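Local coordinates for Glyco_hydro_cc domain-containing protein (Pseudomonas viridiflava, PDB 6UAV) that probably hydrolyses internal beta-1,3-glucosidic bonds of beta-1,3-glucans, as a family GH128 (subgroup II) endo-beta-1,3-glucanase, at residues L157-Y162 against S167-R172. Residues are numbered along the deposited sequence; the frame is centred on the assembly and turned at random.
Sequences LAFHWY and SSMLDR
Phe159 and Trp161 face Met169 and Leu170 where strand 157-161 and helix 167-172 run roughly antiparallel, at 151°, with their axes 10.0 Å apart. The contact is apolar. Met169 packs against both aromatic rings from the helix side and crosses each side chain at about a right angle. Its CB lies 3.6 Å from CE2 of Phe159, an oblique approach to that ring. Its CG sits over one face of Trp161, 3.7 Å from the centroid of the six-membered ring and 12° off the normal, a CH-pi contact. The Met169 chain bends at chi2 and again at chi3. This curl keeps SD near the indole, 4.5 Å from the same centroid, as an oblique Met-aromatic contact, and brings CE within 4.1 Å of CZ of Phe159. Leu170 adds CD2, 4.0 Å from CD2 of Phe159. The indole NE1 of Trp161 hydrogen-bonds to the backbone O of Tyr164, which ties the ring to the loop after the strand. This is the beta-alpha half of a beta-alpha-beta unit in the TIM barrel. Leu166 and Leu173 of the same helix extend the packing on Phe159, Met121 of strand 115-121 also touches Phe159, and Leu170 reaches Val182 on the next strand, 180-185.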
ATOM      1  N   LEU A 157      -0.809  -5.504   8.920  1.00 10.90           N
ATOM      2  CA  LEU A 157      -0.001  -6.064   7.818  1.00 10.90           C
ATOM      3  C   LEU A 157      -0.368  -5.312   6.537  1.00 11.50           C
ATOM      4  O   LEU A 157      -1.445  -4.701   6.456  1.00 10.89           O
ATOM      5  CB  LEU A 157      -0.267  -7.552   7.660  1.00 11.55           C
ATOM      6  CG  LEU A 157       0.435  -8.438   8.701  1.00 12.04           C
ATOM      7  CD1 LEU A 157      -0.087  -9.866   8.582  1.00 13.20           C
ATOM      8  CD2 LEU A 157       1.970  -8.411   8.535  1.00 12.50           C
ATOM      9  N   ALA A 158       0.495  -5.360   5.537  1.00 10.16           N
ATOM     10  CA  ALA A 158       0.173  -4.767   4.227  1.00 10.21           C
ATOM     11  C   ALA A 158       0.287  -5.882   3.197  1.00 10.95           C
ATOM     12  O   ALA A 158       1.035  -6.836   3.398  1.00 11.64           O
ATOM     13  CB  ALA A 158       0.960  -3.526   3.901  1.00 10.41           C
ATOM     14  N   PHE A 159      -0.452  -5.730   2.103  1.00 10.79           N
ATOM     15  CA  PHE A 159      -0.489  -6.764   1.073  1.00 10.87           C
ATOM     16  C   PHE A 159      -0.638  -6.101  -0.289  1.00 10.50           C
ATOM     17  O   PHE A 159      -1.308  -5.085  -0.410  1.00 11.66           O
ATOM     18  CB  PHE A 159      -1.635  -7.726   1.387  1.00 10.88           C
ATOM     19  CG  PHE A 159      -1.477  -9.023   0.637  1.00 11.76           C
ATOM     20  CD1 PHE A 159      -0.366  -9.807   0.852  1.00 12.20           C
ATOM     21  CD2 PHE A 159      -2.390  -9.444  -0.302  1.00 11.66           C
ATOM     22  CE1 PHE A 159      -0.160 -10.978   0.143  1.00 12.84           C
ATOM     23  CE2 PHE A 159      -2.176 -10.613  -1.008  1.00 12.14           C
ATOM     24  CZ  PHE A 159      -1.067 -11.372  -0.782  1.00 12.43           C
ATOM     25  N   HIS A 160      -0.007  -6.696  -1.295  1.00 10.70           N
ATOM     26  CA  HIS A 160      -0.123  -6.351  -2.711  1.00 10.55           C
ATOM     27  C   HIS A 160      -0.599  -7.579  -3.474  1.00 11.43           C
ATOM     28  O   HIS A 160      -0.151  -8.692  -3.170  1.00 10.65           O
ATOM     29  CB  HIS A 160       1.282  -5.991  -3.268  1.00 10.72           C
ATOM     30  CG  HIS A 160       1.937  -4.827  -2.587  1.00 10.48           C
ATOM     31  ND1 HIS A 160       3.240  -4.488  -2.875  1.00 10.46           N
ATOM     32  CD2 HIS A 160       1.451  -3.914  -1.732  1.00  9.45           C
ATOM     33  CE1 HIS A 160       3.544  -3.366  -2.203  1.00  9.62           C
ATOM     34  NE2 HIS A 160       2.441  -2.995  -1.473  1.00 10.01           N
ATOM     35  N   TRP A 161      -1.473  -7.383  -4.458  1.00 11.60           N
ATOM     36  CA  TRP A 161      -1.989  -8.533  -5.217  1.00 12.28           C
ATOM     37  C   TRP A 161      -2.478  -8.037  -6.581  1.00 12.16           C
ATOM     38  O   TRP A 161      -3.228  -7.063  -6.626  1.00 12.92           O
ATOM     39  CB  TRP A 161      -3.080  -9.236  -4.430  1.00 12.47           C
ATOM     40  CG  TRP A 161      -3.257 -10.632  -4.911  1.00 12.90           C
ATOM     41  CD1 TRP A 161      -4.344 -11.147  -5.594  1.00 13.01           C
ATOM     42  CD2 TRP A 161      -2.322 -11.706  -4.742  1.00 12.89           C
ATOM     43  NE1 TRP A 161      -4.125 -12.467  -5.855  1.00 13.80           N
ATOM     44  CE2 TRP A 161      -2.903 -12.842  -5.345  1.00 13.27           C
ATOM     45  CE3 TRP A 161      -1.074 -11.828  -4.101  1.00 12.91           C
ATOM     46  CZ2 TRP A 161      -2.243 -14.059  -5.381  1.00 14.31           C
ATOM     47  CZ3 TRP A 161      -0.418 -13.036  -4.157  1.00 13.24           C
ATOM     48  CH2 TRP A 161      -1.017 -14.148  -4.765  1.00 13.74           C
ATOM     49  N   TYR A 162      -2.033  -8.730  -7.625  1.00 12.77           N
ATOM     50  CA  TYR A 162      -2.309  -8.405  -9.046  1.00 12.79           C
ATOM     51  C   TYR A 162      -3.056  -9.533  -9.785  1.00 13.14           C
ATOM     52  O   TYR A 162      -2.878  -9.741 -10.980  1.00 13.05           O
ATOM     53  CB  TYR A 162      -0.967  -8.072  -9.703  1.00 12.18           C
ATOM     54  CG  TYR A 162      -0.436  -6.734  -9.267  1.00 12.55           C
ATOM     55  CD1 TYR A 162       0.273  -6.614  -8.078  1.00 12.34           C
ATOM     56  CD2 TYR A 162      -0.732  -5.573  -9.972  1.00 12.63           C
ATOM     57  CE1 TYR A 162       0.782  -5.390  -7.671  1.00 12.18           C
ATOM     58  CE2 TYR A 162      -0.246  -4.339  -9.578  1.00 12.88           C
ATOM     59  CZ  TYR A 162       0.505  -4.248  -8.413  1.00 12.21           C
ATOM     60  OH  TYR A 162       0.991  -3.030  -8.055  1.00 11.93           O
ATOM     61  N   SER A 167      -9.265 -12.065  -1.802  1.00 15.41           N
ATOM     62  CA  SER A 167      -9.952 -12.426  -0.535  1.00 15.94           C
ATOM     63  C   SER A 167      -9.336 -13.712   0.066  1.00 15.79           C
ATOM     64  O   SER A 167      -9.161 -13.771   1.279  1.00 15.84           O
ATOM     65  CB  SER A 167     -11.439 -12.544  -0.701  1.00 17.65           C
ATOM     66  OG  SER A 167     -11.719 -13.663  -1.521  1.00 20.32           O
ATOM     67  N   SER A 168      -8.911 -14.674  -0.759  1.00 16.00           N
ATOM     68  CA  SER A 168      -8.376 -15.970  -0.294  1.00 16.14           C
ATOM     69  C   SER A 168      -6.984 -15.708   0.319  1.00 15.64           C
ATOM     70  O   SER A 168      -6.655 -16.315   1.377  1.00 15.11           O
ATOM     71  CB  SER A 168      -8.394 -16.977  -1.415  1.00 17.28           C
ATOM     72  OG  SER A 168      -7.286 -16.846  -2.271  1.00 17.52           O
ATOM     73  N   MET A 169      -6.231 -14.764  -0.250  1.00 14.64           N
ATOM     74  CA  MET A 169      -4.899 -14.444   0.274  1.00 14.47           C
ATOM     75  C   MET A 169      -5.074 -13.695   1.618  1.00 14.29           C
ATOM     76  O   MET A 169      -4.314 -13.955   2.565  1.00 13.22           O
ATOM     77  CB  MET A 169      -4.091 -13.635  -0.728  1.00 14.79           C
ATOM     78  CG  MET A 169      -3.663 -14.400  -1.947  1.00 16.36           C
ATOM     79  SD  MET A 169      -2.860 -15.971  -1.647  1.00 18.98           S
ATOM     80  CE  MET A 169      -1.302 -15.454  -0.970  1.00 19.03           C
ATOM     81  N   LEU A 170      -6.033 -12.783   1.737  1.00 14.19           N
ATOM     82  CA  LEU A 170      -6.312 -12.121   3.035  1.00 14.21           C
ATOM     83  C   LEU A 170      -6.775 -13.170   4.051  1.00 15.31           C
ATOM     84  O   LEU A 170      -6.337 -13.084   5.238  1.00 15.11           O
ATOM     85  CB  LEU A 170      -7.313 -10.990   2.878  1.00 14.42           C
ATOM     86  CG  LEU A 170      -6.869  -9.876   1.916  1.00 14.15           C
ATOM     87  CD1 LEU A 170      -7.947  -8.802   1.831  1.00 14.34           C
ATOM     88  CD2 LEU A 170      -5.498  -9.290   2.281  1.00 14.06           C
ATOM     89  N   ASP A 171      -7.621 -14.115   3.660  1.00 15.35           N
ATOM     90  CA  ASP A 171      -8.040 -15.186   4.624  1.00 16.88           C
ATOM     91  C   ASP A 171      -6.812 -15.949   5.086  1.00 16.34           C
ATOM     92  O   ASP A 171      -6.667 -16.202   6.326  1.00 17.57           O
ATOM     93  CB  ASP A 171      -9.122 -16.085   4.053  1.00 17.58           C
ATOM     94  CG  ASP A 171     -10.487 -15.447   3.997  1.00 18.87           C
ATOM     95  OD1 ASP A 171     -10.612 -14.291   4.512  1.00 18.99           O
ATOM     96  OD2 ASP A 171     -11.419 -16.106   3.442  1.00 19.98           O
ATOM     97  N   ARG A 172      -5.939 -16.344   4.165  0.50 16.26           N
ATOM     98  CA  ARG A 172      -4.740 -17.119   4.543  0.50 16.67           C
ATOM     99  C   ARG A 172      -3.908 -16.287   5.525  0.50 16.46           C
ATOM    100  O   ARG A 172      -3.464 -16.865   6.534  0.50 16.33           O
ATOM    101  CB  ARG A 172      -3.984 -17.580   3.297  0.50 17.07           C
ATOM    102  CG  ARG A 172      -4.705 -18.691   2.541  0.50 17.89           C
ATOM    103  CD  ARG A 172      -4.482 -18.730   1.015  0.50 18.77           C
ATOM    104  NE  ARG A 172      -3.060 -18.746   0.695  0.50 19.83           N
ATOM    105  CZ  ARG A 172      -2.531 -19.216  -0.440  0.50 20.16           C
ATOM    106  NH1 ARG A 172      -1.215 -19.200  -0.618  0.50 19.13           N
ATOM    107  NH2 ARG A 172      -3.325 -19.708  -1.382  0.50 21.13           N
TER